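Local coordinates for vacuolar protein sorting-associated protein 29 (Entamoeba histolytica, PDB 5XCJ) that binds zinc through a metallophosphatase fold and probably serves in protein transport as the Vps29 subunit of retromer, at residues I18-V21 with F22-L26. The protein carries 1 engineered substitution. Numbering follows the deposited sequence.
Sequences IPQV and FLDRL
Pro-19, the N-cap residue of helix 20-28, offers its O to the backbone N-H groups of Phe-22 and Leu-23. Leu-23 N reaches Pro-19 O at 3.3 Å, in the carbonyl plane and with a nearly straight N-H, whereas the bond from Phe-22 N is weak and bent to 122°. The next two acceptors follow directly: Gln-20 O takes Asp-24 N at 2.8 Å, and Val-21 O takes Arg-25 N at 3.0 Å, the regular i to i+4 pattern. A side-chain bond spans the same turn as the Gln-20 and Asp-24 backbone pair. With CG of Gln-20 anti to its own N (chi1 -166°) and the chain bent at chi2, NE2 folds over the first turn and gives a straight bond to Asp-24 OD1 at 2.9 Å. This carboxylate oxygen lies in the amide plane but is itself met from above the carboxylate plane. Apolar contacts accompany these bonds: Ile-18 CG2 packs on Leu-23 CG at 3.9 Å, the two side chains lying roughly perpendicular. Pro-19 CG sits over one face of the Phe-22 ring, offset toward its rim, 4.1 Å from Phe-22 CD2. Phe-22 also meets Phe-150 edge-to-face, and Leu-23 touches Ile-48 of helix 43-52. This is a helix N-terminus with proline at the N-cap, here at the start of the helix in the beta-alpha-beta unit of strands 2-6 and 33-36 of the metallophosphatase fold.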
# COMPACT_ATOMS: atom_id res chain seq x y z
N ILE A 18 7.69 -8.31 -9.52
CA ILE A 18 7.97 -8.14 -8.11
C ILE A 18 9.31 -8.80 -7.84
O ILE A 18 9.53 -9.93 -8.25
CB ILE A 18 6.92 -8.81 -7.23
CG1 ILE A 18 5.51 -8.35 -7.61
CG2 ILE A 18 7.20 -8.54 -5.76
CD1 ILE A 18 4.41 -9.14 -6.96
N PRO A 19 10.19 -8.13 -7.12
CA PRO A 19 11.50 -8.71 -6.85
C PRO A 19 11.35 -10.01 -6.07
O PRO A 19 10.51 -10.11 -5.19
CB PRO A 19 12.19 -7.64 -6.00
CG PRO A 19 11.54 -6.37 -6.41
CD PRO A 19 10.11 -6.72 -6.69
N GLN A 20 12.17 -10.99 -6.40
CA GLN A 20 12.09 -12.29 -5.75
C GLN A 20 12.32 -12.20 -4.26
O GLN A 20 11.68 -12.91 -3.49
CB GLN A 20 13.03 -13.31 -6.39
CG GLN A 20 12.73 -14.74 -5.99
CD GLN A 20 11.29 -15.15 -6.24
OE1 GLN A 20 10.75 -14.90 -7.32
NE2 GLN A 20 10.67 -15.76 -5.26
N VAL A 21 13.20 -11.30 -3.84
CA VAL A 21 13.51 -11.14 -2.43
C VAL A 21 12.27 -10.75 -1.65
O VAL A 21 12.04 -11.26 -0.56
CB VAL A 21 14.65 -10.12 -2.18
CG1 VAL A 21 15.99 -10.75 -2.50
CG2 VAL A 21 14.45 -8.85 -2.99
N PHE A 22 11.46 -9.86 -2.21
CA PHE A 22 10.23 -9.44 -1.56
C PHE A 22 9.29 -10.63 -1.41
O PHE A 22 8.67 -10.83 -0.37
CB PHE A 22 9.52 -8.37 -2.40
CG PHE A 22 10.09 -7.00 -2.25
CD1 PHE A 22 11.23 -6.79 -1.50
CD2 PHE A 22 9.48 -5.91 -2.86
CE1 PHE A 22 11.75 -5.52 -1.35
CE2 PHE A 22 10.00 -4.64 -2.71
CZ PHE A 22 11.14 -4.45 -1.96
N LEU A 23 9.19 -11.42 -2.48
CA LEU A 23 8.34 -12.60 -2.48
C LEU A 23 8.78 -13.64 -1.46
O LEU A 23 7.97 -14.19 -0.75
CB LEU A 23 8.29 -13.22 -3.88
CG LEU A 23 7.51 -12.38 -4.89
CD1 LEU A 23 7.57 -12.99 -6.29
CD2 LEU A 23 6.07 -12.22 -4.45
N ASP A 24 10.08 -13.87 -1.37
CA ASP A 24 10.59 -14.84 -0.40
C ASP A 24 10.27 -14.39 1.02
O ASP A 24 9.90 -15.20 1.86
CB ASP A 24 12.10 -15.02 -0.56
CG ASP A 24 12.48 -15.69 -1.86
OD1 ASP A 24 11.58 -16.19 -2.54
OD2 ASP A 24 13.67 -15.70 -2.19
N ARG A 25 10.46 -13.10 1.28
CA ARG A 25 10.16 -12.54 2.59
C ARG A 25 8.68 -12.58 2.96
O ARG A 25 8.32 -12.92 4.08
CB ARG A 25 10.66 -11.09 2.66
CG ARG A 25 10.07 -10.29 3.81
CD ARG A 25 10.67 -10.74 5.13
NE ARG A 25 9.93 -10.24 6.28
CZ ARG A 25 8.77 -10.71 6.70
NH1 ARG A 25 8.18 -11.72 6.06
NH2 ARG A 25 8.19 -10.18 7.76
N LEU A 26 7.84 -12.17 2.02
CA LEU A 26 6.39 -12.15 2.18
C LEU A 26 5.76 -13.54 2.34
O LEU A 26 4.81 -13.71 3.09
CB LEU A 26 5.74 -11.38 1.04
CG LEU A 26 6.06 -9.88 0.96
CD1 LEU A 26 5.48 -9.23 -0.28
CD2 LEU A 26 5.64 -9.15 2.21